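Local coordinates for protein tyrosine--tRNA ligase (Archaeoglobus fulgidus, PDB 2CYB) that binds L-tyrosine and, as a class I synthetase, probably activates it with ATP before passing it on to tRNA(Tyr), at residues G38-G43 against Y76-G81; I67-D72 against S113-S118; E143-K148 against V153-Y158; L160-D165 against I178-I183. One frame throughout, in Å; residues are numbered along the deposited sequence.

Contact 1: residues G38-G43 against Y76-G81; sequences GYEPSG and YLNEKG. With TYR (tyrosine), chain C.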
# COMPACT_ATOMS: atom_id res chain seq x y z
N GLY A 38 -19.52 -4.53 4.11
CA GLY A 38 -18.95 -3.28 3.67
C GLY A 38 -19.32 -3.10 2.22
O GLY A 38 -19.41 -4.07 1.48
N TYR A 39 -19.55 -1.85 1.82
CA TYR A 39 -19.90 -1.55 0.43
C TYR A 39 -19.13 -0.36 -0.12
O TYR A 39 -19.05 0.68 0.53
CB TYR A 39 -21.38 -1.20 0.30
CG TYR A 39 -22.36 -2.26 0.77
CD1 TYR A 39 -22.88 -2.23 2.06
CD2 TYR A 39 -22.80 -3.26 -0.11
CE1 TYR A 39 -23.83 -3.16 2.48
CE2 TYR A 39 -23.75 -4.20 0.31
CZ TYR A 39 -24.26 -4.14 1.60
OH TYR A 39 -25.20 -5.06 2.03
N GLU A 40 -18.57 -0.51 -1.32
CA GLU A 40 -17.90 0.63 -1.95
C GLU A 40 -19.09 1.45 -2.43
O GLU A 40 -19.96 0.94 -3.12
CB GLU A 40 -17.09 0.20 -3.18
CG GLU A 40 -15.94 -0.73 -2.92
CD GLU A 40 -15.15 -1.02 -4.19
OE1 GLU A 40 -14.43 -2.03 -4.22
OE2 GLU A 40 -15.25 -0.23 -5.15
N PRO A 41 -19.17 2.74 -2.06
CA PRO A 41 -20.32 3.53 -2.53
C PRO A 41 -20.52 3.39 -4.04
O PRO A 41 -19.59 3.59 -4.82
CB PRO A 41 -19.95 4.95 -2.10
CG PRO A 41 -19.19 4.71 -0.83
CD PRO A 41 -18.29 3.55 -1.20
N SER A 42 -21.74 3.03 -4.44
CA SER A 42 -22.07 2.84 -5.85
C SER A 42 -23.27 3.67 -6.27
O SER A 42 -24.29 3.70 -5.58
CB SER A 42 -22.34 1.36 -6.14
OG SER A 42 -22.80 1.18 -7.47
N GLY A 43 -23.15 4.34 -7.41
CA GLY A 43 -24.25 5.15 -7.90
C GLY A 43 -25.50 4.31 -8.12
O GLY A 43 -26.62 4.81 -8.04
N TYR A 76 -12.37 4.61 -3.35
CA TYR A 76 -11.35 5.46 -3.94
C TYR A 76 -10.18 4.61 -4.45
O TYR A 76 -9.70 4.80 -5.56
CB TYR A 76 -10.82 6.46 -2.92
CG TYR A 76 -9.75 7.36 -3.49
CD1 TYR A 76 -10.09 8.47 -4.26
CD2 TYR A 76 -8.40 7.09 -3.27
CE1 TYR A 76 -9.10 9.29 -4.80
CE2 TYR A 76 -7.41 7.90 -3.80
CZ TYR A 76 -7.77 9.00 -4.57
OH TYR A 76 -6.80 9.83 -5.08
N LEU A 77 -9.72 3.70 -3.60
CA LEU A 77 -8.60 2.83 -3.95
C LEU A 77 -8.90 1.95 -5.14
O LEU A 77 -7.99 1.53 -5.87
CB LEU A 77 -8.26 1.93 -2.77
CG LEU A 77 -7.79 2.55 -1.47
CD1 LEU A 77 -7.61 1.43 -0.44
CD2 LEU A 77 -6.48 3.31 -1.70
N ASN A 78 -10.18 1.63 -5.32
CA ASN A 78 -10.60 0.75 -6.41
C ASN A 78 -11.08 1.55 -7.62
O ASN A 78 -11.91 1.08 -8.40
CB ASN A 78 -11.71 -0.19 -5.91
CG ASN A 78 -11.74 -1.53 -6.65
OD1 ASN A 78 -12.61 -2.37 -6.41
ND2 ASN A 78 -10.78 -1.73 -7.54
N GLU A 79 -10.55 2.77 -7.74
CA GLU A 79 -10.83 3.66 -8.87
C GLU A 79 -12.30 3.98 -9.16
O GLU A 79 -12.72 3.99 -10.33
CB GLU A 79 -10.18 3.08 -10.13
CG GLU A 79 -8.80 2.47 -9.88
CD GLU A 79 -8.18 1.89 -11.14
OE1 GLU A 79 -7.65 2.67 -11.96
OE2 GLU A 79 -8.23 0.65 -11.32
N LYS A 80 -13.07 4.27 -8.13
CA LYS A 80 -14.49 4.59 -8.31
C LYS A 80 -14.78 6.08 -8.37
O LYS A 80 -15.94 6.50 -8.26
CB LYS A 80 -15.33 3.94 -7.21
CG LYS A 80 -15.22 2.42 -7.16
CD LYS A 80 -15.67 1.81 -8.48
CE LYS A 80 -15.79 0.29 -8.38
NZ LYS A 80 -14.49 -0.39 -8.15
N GLY A 81 -13.74 6.89 -8.52
CA GLY A 81 -13.94 8.33 -8.60
C GLY A 81 -13.16 9.17 -7.61
O GLY A 81 -12.26 8.69 -6.92
N TYR C . -14.69 -5.66 -0.92
CA TYR C . -16.14 -5.39 -0.84
C TYR C . -16.80 -5.50 -2.21
O TYR C . -18.02 -5.30 -2.29
CB TYR C . -16.37 -4.00 -0.23
CG TYR C . -15.84 -3.91 1.18
CD1 TYR C . -14.89 -2.95 1.54
CD2 TYR C . -16.28 -4.81 2.16
CE1 TYR C . -14.41 -2.88 2.85
CE2 TYR C . -15.81 -4.75 3.46
CZ TYR C . -14.87 -3.79 3.80
OH TYR C . -14.43 -3.73 5.10
OXT TYR C . -16.08 -5.80 -3.19
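The carboxylate of E40 and the side-chain amide of N78 are flat groups turned 61° apart, their side chains crossing at about a right angle. N78 CB comes up obliquely beside both carboxylate oxygens, 3.6 Å from E40 OE2. E40 OE2 also has K80 wrapped round it: K80 NZ meets its syn lone pair at 3.1 Å, a hydrogen bond within a salt bridge, and K80 CG lies 3.3 Å from the same oxygen. K80 can curl this way because its chain bends at chi2 and again at chi4 (-65°). That second bend also brings K80 NZ within 3.0 Å of N78 O, so the ammonium group ties the carboxylate to the backbone where helix 72-77 ends. The ending is a Schellman motif, with E79 at positive phi and E79 N bonded to Y76 O at 3.1 Å. On the other segment, strand 34-39 runs out into the 'HIGH' region, which starts at P41, and G38 O touches CD2 of the bound tyrosine at 3.3 Å. Beyond the pair, E40 OE1 is hydrogen-bonded to the hydroxyl of Y158, which binds the substrate tyrosine. With an alanine in place of E40, K80 would probably lose its countercharge and the Y158 hydroxyl would be freer to turn. E40 thus acts from the second shell: a lysine holds one oxygen, while the other probably helps position Y158.

Contact 2: residues I67-D72 against S113-S118; sequences IVLLAD and SEYQLS. With TYR (tyrosine), chain C.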
# COMPACT_ATOMS: atom_id res chain seq x y z
N ILE A 67 -23.75 -3.54 11.56
CA ILE A 67 -22.97 -2.39 11.12
C ILE A 67 -22.91 -2.42 9.59
O ILE A 67 -22.67 -3.46 8.99
CB ILE A 67 -21.53 -2.42 11.64
CG1 ILE A 67 -21.52 -2.31 13.17
CG2 ILE A 67 -20.73 -1.28 11.02
CD1 ILE A 67 -20.13 -2.28 13.76
N VAL A 68 -23.17 -1.27 8.97
CA VAL A 68 -23.08 -1.17 7.52
C VAL A 68 -21.93 -0.21 7.26
O VAL A 68 -21.99 0.96 7.63
CB VAL A 68 -24.35 -0.59 6.89
CG1 VAL A 68 -24.13 -0.37 5.39
CG2 VAL A 68 -25.52 -1.54 7.10
N LEU A 69 -20.88 -0.72 6.62
CA LEU A 69 -19.73 0.12 6.32
C LEU A 69 -19.81 0.69 4.91
O LEU A 69 -19.82 -0.05 3.92
CB LEU A 69 -18.43 -0.68 6.46
CG LEU A 69 -17.16 0.05 5.98
CD1 LEU A 69 -16.89 1.27 6.85
CD2 LEU A 69 -15.98 -0.91 6.04
N LEU A 70 -19.90 2.01 4.83
CA LEU A 70 -19.90 2.70 3.56
C LEU A 70 -18.40 2.92 3.38
O LEU A 70 -17.83 3.86 3.92
CB LEU A 70 -20.66 4.03 3.68
CG LEU A 70 -22.15 3.85 4.02
CD1 LEU A 70 -22.74 5.15 4.54
CD2 LEU A 70 -22.90 3.39 2.79
N ALA A 71 -17.76 2.01 2.65
CA ALA A 71 -16.32 2.05 2.45
C ALA A 71 -15.85 3.04 1.40
O ALA A 71 -15.44 2.65 0.32
CB ALA A 71 -15.82 0.63 2.09
N ASP A 72 -15.89 4.33 1.74
CA ASP A 72 -15.50 5.36 0.78
C ASP A 72 -14.03 5.32 0.37
O ASP A 72 -13.71 5.56 -0.78
CB ASP A 72 -15.86 6.76 1.31
CG ASP A 72 -15.33 7.03 2.71
OD1 ASP A 72 -15.36 8.21 3.13
OD2 ASP A 72 -14.90 6.09 3.41
N SER A 113 -13.82 6.57 6.09
CA SER A 113 -12.94 7.70 6.39
C SER A 113 -13.03 8.16 7.85
O SER A 113 -12.17 8.91 8.31
CB SER A 113 -13.25 8.87 5.44
OG SER A 113 -14.63 9.16 5.40
N GLU A 114 -14.05 7.72 8.57
CA GLU A 114 -14.23 8.09 9.98
C GLU A 114 -13.11 7.56 10.89
O GLU A 114 -12.82 8.15 11.94
CB GLU A 114 -15.56 7.54 10.52
CG GLU A 114 -16.80 8.29 10.11
CD GLU A 114 -18.06 7.66 10.73
OE1 GLU A 114 -18.01 7.30 11.92
OE2 GLU A 114 -19.09 7.55 10.03
N TYR A 115 -12.50 6.45 10.51
CA TYR A 115 -11.45 5.86 11.32
C TYR A 115 -10.27 5.28 10.53
O TYR A 115 -9.23 4.99 11.12
CB TYR A 115 -12.03 4.73 12.17
CG TYR A 115 -12.54 3.57 11.33
CD1 TYR A 115 -13.81 3.59 10.77
CD2 TYR A 115 -11.72 2.47 11.07
CE1 TYR A 115 -14.27 2.54 9.97
CE2 TYR A 115 -12.16 1.41 10.26
CZ TYR A 115 -13.44 1.45 9.72
OH TYR A 115 -13.88 0.41 8.93
N GLN A 116 -10.42 5.11 9.22
CA GLN A 116 -9.34 4.53 8.43
C GLN A 116 -8.10 5.40 8.21
O GLN A 116 -7.13 4.96 7.59
CB GLN A 116 -9.88 4.04 7.08
CG GLN A 116 -10.91 2.94 7.25
CD GLN A 116 -11.62 2.56 5.96
OE1 GLN A 116 -11.83 3.40 5.08
NE2 GLN A 116 -12.00 1.30 5.86
N LEU A 117 -8.12 6.63 8.71
CA LEU A 117 -6.96 7.51 8.58
C LEU A 117 -6.37 7.80 9.95
O LEU A 117 -5.43 8.58 10.09
CB LEU A 117 -7.34 8.83 7.90
CG LEU A 117 -7.78 8.78 6.43
CD1 LEU A 117 -8.11 10.19 5.96
CD2 LEU A 117 -6.66 8.18 5.58
N SER A 118 -6.93 7.16 10.97
CA SER A 118 -6.46 7.35 12.34
C SER A 118 -5.09 6.68 12.52
O SER A 118 -4.78 5.71 11.85
CB SER A 118 -7.46 6.77 13.35
OG SER A 118 -7.44 5.36 13.36
N TYR C . -14.69 -5.66 -0.92
CA TYR C . -16.14 -5.39 -0.84
C TYR C . -16.80 -5.50 -2.21
O TYR C . -18.02 -5.30 -2.29
CB TYR C . -16.37 -4.00 -0.23
CG TYR C . -15.84 -3.91 1.18
CD1 TYR C . -14.89 -2.95 1.54
CD2 TYR C . -16.28 -4.81 2.16
CE1 TYR C . -14.41 -2.88 2.85
CE2 TYR C . -15.81 -4.75 3.46
CZ TYR C . -14.87 -3.79 3.80
OH TYR C . -14.43 -3.73 5.10
OXT TYR C . -16.08 -5.80 -3.19
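At the end of strand 65-70 in the Rossmann fold, where the chain turns into helix 72-77, D72 takes hold of S113 in the loop that follows strand 108-111. Both carboxylate oxygens are used, each through its syn lone pair: S113 OG donates to D72 OD1 at 2.6 Å and S113 N to D72 OD2 at 2.9 Å. D72 has CG lodged between its backbone N and carbonyl carbon (chi1 52°), which swings the carboxylate across to the serine. Replacing D72 with a leucine would probably leave the hydroxyl and backbone N of S113 without these acceptors and let the loop drift from the helix start. The turn into the helix is an inverse gamma turn centred on A71, the N-cap residue. Such strand ends line the substrate site in this fold, and here A71 CB rests 3.7 Å from CD1 of the bound tyrosine, while L69 CD2 comes 3.4 Å from its OH. The other methyl, L69 CD1, sits at the edge of the Y115 ring near its plane, 3.8 Å from Y115 OH. One face of that ring carries Q116 CG, 3.6 Å above the plane and offset toward the rim, and Y121 packs against Y115 edge-to-face. Q116 NE2 reaches past the contact to D165 OD2, which Y115 OH meets in a weak hydrogen bond. Further along, S118 N closes a type I turn onto Y115 O, and S118 OG adds a second bond to that oxygen.

Contact 3: residues E143-K148 against V153-Y158; sequences EVSRRK and VSQMIY. With TYR (tyrosine), chain C.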
# COMPACT_ATOMS: atom_id res chain seq x y z
N GLU A 143 -11.09 -11.28 -7.85
CA GLU A 143 -12.50 -11.09 -8.15
C GLU A 143 -13.07 -9.80 -7.58
O GLU A 143 -14.28 -9.57 -7.64
CB GLU A 143 -13.28 -12.29 -7.61
CG GLU A 143 -12.77 -13.63 -8.14
CD GLU A 143 -13.37 -14.83 -7.43
OE1 GLU A 143 -13.15 -14.96 -6.21
OE2 GLU A 143 -14.05 -15.63 -8.09
N VAL A 144 -12.21 -8.94 -7.04
CA VAL A 144 -12.66 -7.69 -6.43
C VAL A 144 -12.13 -6.42 -7.10
O VAL A 144 -12.85 -5.43 -7.25
CB VAL A 144 -12.27 -7.66 -4.94
CG1 VAL A 144 -12.74 -6.36 -4.28
CG2 VAL A 144 -12.85 -8.86 -4.23
N SER A 145 -10.86 -6.46 -7.49
CA SER A 145 -10.21 -5.32 -8.12
C SER A 145 -10.84 -4.92 -9.46
O SER A 145 -11.22 -5.76 -10.27
CB SER A 145 -8.73 -5.64 -8.34
OG SER A 145 -8.07 -4.56 -8.98
N ARG A 146 -10.95 -3.61 -9.67
CA ARG A 146 -11.47 -3.09 -10.92
C ARG A 146 -10.46 -3.49 -12.01
O ARG A 146 -10.81 -3.62 -13.18
CB ARG A 146 -11.59 -1.57 -10.85
CG ARG A 146 -11.89 -0.90 -12.18
CD ARG A 146 -12.06 0.61 -12.00
NE ARG A 146 -12.10 1.34 -13.27
CZ ARG A 146 -11.08 1.43 -14.12
NH1 ARG A 146 -9.93 0.83 -13.85
NH2 ARG A 146 -11.22 2.12 -15.24
N ARG A 147 -9.21 -3.70 -11.60
CA ARG A 147 -8.15 -4.09 -12.53
C ARG A 147 -7.58 -5.47 -12.21
O ARG A 147 -6.80 -5.61 -11.27
CB ARG A 147 -7.01 -3.07 -12.51
CG ARG A 147 -7.41 -1.68 -12.97
CD ARG A 147 -6.19 -0.87 -13.37
NE ARG A 147 -6.57 0.46 -13.84
CZ ARG A 147 -5.80 1.24 -14.59
NH1 ARG A 147 -4.59 0.82 -14.96
NH2 ARG A 147 -6.23 2.43 -14.96
N LYS A 148 -7.97 -6.47 -12.99
CA LYS A 148 -7.48 -7.82 -12.76
C LYS A 148 -6.00 -7.91 -13.15
O LYS A 148 -5.19 -8.52 -12.46
CB LYS A 148 -8.29 -8.83 -13.58
CG LYS A 148 -8.07 -10.28 -13.18
CD LYS A 148 -8.84 -11.22 -14.10
CE LYS A 148 -8.75 -12.66 -13.61
NZ LYS A 148 -7.34 -13.13 -13.47
N VAL A 153 -1.13 0.16 -7.02
CA VAL A 153 -0.72 -0.23 -5.67
C VAL A 153 -1.91 -0.10 -4.72
O VAL A 153 -2.04 -0.88 -3.77
CB VAL A 153 0.47 0.63 -5.14
CG1 VAL A 153 0.82 0.20 -3.70
CG2 VAL A 153 1.69 0.47 -6.05
N SER A 154 -2.78 0.86 -4.99
CA SER A 154 -3.94 1.07 -4.13
C SER A 154 -4.80 -0.20 -4.01
O SER A 154 -5.41 -0.44 -2.99
CB SER A 154 -4.80 2.22 -4.65
OG SER A 154 -5.28 1.96 -5.96
N GLN A 155 -4.82 -1.02 -5.06
CA GLN A 155 -5.64 -2.22 -5.01
C GLN A 155 -4.98 -3.34 -4.20
O GLN A 155 -5.62 -4.33 -3.84
CB GLN A 155 -6.01 -2.64 -6.44
CG GLN A 155 -6.99 -1.63 -7.07
CD GLN A 155 -6.92 -1.53 -8.59
OE1 GLN A 155 -5.86 -1.63 -9.19
NE2 GLN A 155 -8.07 -1.29 -9.21
N MET A 156 -3.70 -3.17 -3.87
CA MET A 156 -2.98 -4.17 -3.08
C MET A 156 -3.07 -3.81 -1.59
O MET A 156 -2.86 -4.66 -0.73
CB MET A 156 -1.52 -4.25 -3.52
CG MET A 156 -1.34 -4.59 -4.99
SD MET A 156 -1.99 -6.24 -5.42
CE MET A 156 -3.62 -5.82 -6.09
N ILE A 157 -3.38 -2.55 -1.31
CA ILE A 157 -3.54 -2.08 0.07
C ILE A 157 -4.98 -2.41 0.51
O ILE A 157 -5.23 -2.75 1.66
CB ILE A 157 -3.34 -0.55 0.16
CG1 ILE A 157 -1.89 -0.19 -0.15
CG2 ILE A 157 -3.74 -0.04 1.55
CD1 ILE A 157 -1.67 1.31 -0.33
N TYR A 158 -5.90 -2.29 -0.45
CA TYR A 158 -7.34 -2.55 -0.28
C TYR A 158 -7.71 -3.78 0.59
O TYR A 158 -8.46 -3.65 1.56
CB TYR A 158 -7.96 -2.64 -1.69
CG TYR A 158 -9.45 -2.81 -1.80
CD1 TYR A 158 -10.25 -1.85 -2.44
CD2 TYR A 158 -10.08 -3.97 -1.33
CE1 TYR A 158 -11.62 -2.06 -2.63
CE2 TYR A 158 -11.43 -4.18 -1.50
CZ TYR A 158 -12.20 -3.23 -2.15
OH TYR A 158 -13.55 -3.45 -2.28
N TYR C . -14.69 -5.66 -0.92
CA TYR C . -16.14 -5.39 -0.84
C TYR C . -16.80 -5.50 -2.21
O TYR C . -18.02 -5.30 -2.29
CB TYR C . -16.37 -4.00 -0.23
CG TYR C . -15.84 -3.91 1.18
CD1 TYR C . -14.89 -2.95 1.54
CD2 TYR C . -16.28 -4.81 2.16
CE1 TYR C . -14.41 -2.88 2.85
CE2 TYR C . -15.81 -4.75 3.46
CZ TYR C . -14.87 -3.79 3.80
OH TYR C . -14.43 -3.73 5.10
OXT TYR C . -16.08 -5.80 -3.19
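V144 and Y158 meet beside the amino acid end of the bound tyrosine. V144 CG1 lies 3.6 Å from Y158 OH, and the same methyl is 3.6 Å from the ligand's OXT, so one branch touches both the hydroxyl and the substrate carboxylate. The ligand's N donates to Y158 OH at 2.8 Å, approaching at the ring edge and in its plane. Y158 reaches it because CG stands opposite the backbone N (chi1 -176°), sending the ring out from helix 154-168. The phenol has a second partner in E40 OE1, which probably helps orient the hydroxyl, and H74 packs on the ring edge-to-face.

One turn back along the helix, Q155 packs against the loop. S145 OG sits 3.3 Å from Q155 CD and donates to R147 O at 2.8 Å within its own segment, 51° out of the carbonyl plane. Q155 gives its OE1 to M152 N, and R147 CB lies against that oxygen at 3.8 Å. The guanidinium of R147 stands 59° from the Q155 amide plane. R146 and R147 both form salt bridges to E79, which tethers the loop to the end of helix 72-77.

Elsewhere the helix packs on the second subunit, I157 against A129 of that chain. Loop and helix together form part of the wall around the amino acid end of the substrate, in the Rossmann-fold tyrosine site of a class I synthetase.

Contact 4: residues L160-D165 against I178-I183; sequences LMQALD and IDQRKI. With TYR (tyrosine), chain C.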
# COMPACT_ATOMS: atom_id res chain seq x y z
N LEU A 160 -5.92 -5.50 2.75
CA LEU A 160 -5.41 -5.36 4.10
C LEU A 160 -6.37 -4.51 4.94
O LEU A 160 -6.66 -4.83 6.09
CB LEU A 160 -4.03 -4.71 4.08
CG LEU A 160 -3.01 -5.31 3.11
CD1 LEU A 160 -1.68 -4.59 3.28
CD2 LEU A 160 -2.86 -6.81 3.35
N MET A 161 -6.85 -3.43 4.34
CA MET A 161 -7.75 -2.53 5.02
C MET A 161 -9.10 -3.17 5.28
O MET A 161 -9.71 -2.92 6.30
CB MET A 161 -7.93 -1.24 4.22
CG MET A 161 -6.73 -0.31 4.33
SD MET A 161 -6.99 1.20 3.39
CE MET A 161 -8.50 1.85 4.14
N GLN A 162 -9.57 -3.99 4.34
CA GLN A 162 -10.84 -4.68 4.53
C GLN A 162 -10.73 -5.61 5.74
O GLN A 162 -11.62 -5.65 6.58
CB GLN A 162 -11.22 -5.49 3.30
CG GLN A 162 -12.57 -6.18 3.44
CD GLN A 162 -13.11 -6.67 2.12
OE1 GLN A 162 -12.82 -6.09 1.07
NE2 GLN A 162 -13.92 -7.72 2.16
N ALA A 163 -9.63 -6.35 5.81
CA ALA A 163 -9.40 -7.26 6.92
C ALA A 163 -9.36 -6.47 8.22
O ALA A 163 -9.96 -6.88 9.22
CB ALA A 163 -8.10 -8.03 6.73
N LEU A 164 -8.68 -5.33 8.22
CA LEU A 164 -8.60 -4.51 9.42
C LEU A 164 -9.93 -3.88 9.81
O LEU A 164 -10.15 -3.57 10.99
CB LEU A 164 -7.55 -3.41 9.26
CG LEU A 164 -6.11 -3.92 9.39
CD1 LEU A 164 -5.13 -2.81 8.99
CD2 LEU A 164 -5.87 -4.39 10.84
N ASP A 165 -10.83 -3.69 8.84
CA ASP A 165 -12.13 -3.12 9.17
C ASP A 165 -12.87 -4.04 10.12
O ASP A 165 -13.59 -3.59 11.01
CB ASP A 165 -12.98 -2.93 7.90
CG ASP A 165 -12.47 -1.82 7.02
OD1 ASP A 165 -12.76 -1.87 5.81
OD2 ASP A 165 -11.79 -0.90 7.54
N ILE A 178 -19.36 -14.50 -1.81
CA ILE A 178 -18.31 -15.50 -1.82
C ILE A 178 -17.05 -14.99 -2.53
O ILE A 178 -15.97 -15.56 -2.39
CB ILE A 178 -18.82 -16.81 -2.50
CG1 ILE A 178 -17.80 -17.93 -2.32
CG2 ILE A 178 -19.07 -16.57 -3.96
CD1 ILE A 178 -17.83 -18.56 -0.95
N ASP A 179 -17.18 -13.90 -3.30
CA ASP A 179 -16.00 -13.36 -3.96
C ASP A 179 -15.09 -12.63 -2.97
O ASP A 179 -13.99 -12.20 -3.32
CB ASP A 179 -16.37 -12.46 -5.14
CG ASP A 179 -17.38 -11.39 -4.78
OD1 ASP A 179 -17.87 -11.33 -3.63
OD2 ASP A 179 -17.69 -10.59 -5.69
N GLN A 180 -15.54 -12.50 -1.72
CA GLN A 180 -14.74 -11.85 -0.68
C GLN A 180 -14.00 -12.93 0.11
O GLN A 180 -13.27 -12.63 1.06
CB GLN A 180 -15.63 -11.08 0.31
CG GLN A 180 -16.61 -10.08 -0.31
CD GLN A 180 -15.91 -9.05 -1.16
OE1 GLN A 180 -15.01 -8.35 -0.70
NE2 GLN A 180 -16.33 -8.93 -2.42
N ARG A 181 -14.19 -14.19 -0.28
CA ARG A 181 -13.60 -15.31 0.46
C ARG A 181 -12.10 -15.23 0.73
O ARG A 181 -11.67 -15.44 1.87
CB ARG A 181 -13.92 -16.64 -0.23
CG ARG A 181 -13.67 -17.85 0.66
CD ARG A 181 -14.01 -19.19 -0.01
NE ARG A 181 -14.01 -20.28 0.96
CZ ARG A 181 -12.95 -20.64 1.68
NH1 ARG A 181 -11.79 -20.02 1.54
NH2 ARG A 181 -13.06 -21.63 2.57
N LYS A 182 -11.31 -14.94 -0.29
CA LYS A 182 -9.87 -14.87 -0.10
C LYS A 182 -9.47 -13.74 0.85
O LYS A 182 -8.54 -13.90 1.63
CB LYS A 182 -9.14 -14.72 -1.44
CG LYS A 182 -9.25 -15.97 -2.31
CD LYS A 182 -8.06 -16.10 -3.24
CE LYS A 182 -8.14 -17.39 -4.06
NZ LYS A 182 -7.01 -17.53 -5.02
N ILE A 183 -10.16 -12.61 0.77
CA ILE A 183 -9.86 -11.50 1.66
C ILE A 183 -10.21 -11.94 3.08
O ILE A 183 -9.46 -11.69 4.02
CB ILE A 183 -10.64 -10.23 1.26
CG1 ILE A 183 -10.08 -9.68 -0.06
CG2 ILE A 183 -10.52 -9.18 2.36
CD1 ILE A 183 -10.86 -8.48 -0.62
N TYR C . -14.69 -5.66 -0.92
CA TYR C . -16.14 -5.39 -0.84
C TYR C . -16.80 -5.50 -2.21
O TYR C . -18.02 -5.30 -2.29
CB TYR C . -16.37 -4.00 -0.23
CG TYR C . -15.84 -3.91 1.18
CD1 TYR C . -14.89 -2.95 1.54
CD2 TYR C . -16.28 -4.81 2.16
CE1 TYR C . -14.41 -2.88 2.85
CE2 TYR C . -15.81 -4.75 3.46
CZ TYR C . -14.87 -3.79 3.80
OH TYR C . -14.43 -3.73 5.10
OXT TYR C . -16.08 -5.80 -3.19
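Q162 and Q180 join two elements of the Rossmann fold's tyrosine pocket: helix 154-168 and the short 3-10 turn, reached through strand 173-177, that leads into helix 181-190. One hydrogen bond links them directly. Q162 NE2 donates to Q180 OE1 at 3.1 Å, nearly straight at 165° and on a lone pair in the carbonyl plane; the two amides are almost coplanar, 13° apart, although the side chains cross at about a right angle.

Bonds to the substrate build on that pairing. The ligand's N gives one hydrogen bond to Q162 OE1 at 2.8 Å and another to Q180 OE1 at 2.7 Å, and with Y158 OH the amino group has three acceptors. Q180 NE2 adds a weak bond to OXT. A turn along the helix from Q162, D165 OD1 takes the ligand's phenol OH at 2.6 Å; D165 OD2 is held in turn by Q116, and Y36 OH is a further hydrogen-bond partner of the ligand.

Van der Waals contacts with I183 back the Q162 amide and probably limit its movement. I183 CG2 lies 3.6 Å from Q162 CD, and I183 CD1 is 3.5 Å from Q162 OE1. On the ligand side, Q162 CG sits 3.3 Å from the substrate's CZ, the chain reaching out extended alongside the tyrosine.

Q180, by contrast, bends at chi2, which carries its amide back toward its neighbour: Q180 NE2 donates to D179 OD1 at 3.1 Å, coming from well above the carboxylate plane.

All four contacts touch the bound tyrosine, but differ in burial. Contacts 2 and 4 are buried, whereas contacts 1 and 3 are only partly so, with charged residues reaching solvent. Strands 34-39 and 65-70, neighbours in the sheet, bring contacts 1 and 2 together through backbone bonds between Y39 and L69 and A71. Contacts 3 and 4 share helix 154-168. The chemistry of the four differs: contact 1 rests on a salt bridge, contact 2 on a two-pronged carboxylate grip, contact 3 on van der Waals packing, and contact 4 on paired amides. D165 is the bridge between contacts 2 and 4, as the E40–Y158 bond is between contacts 1 and 3.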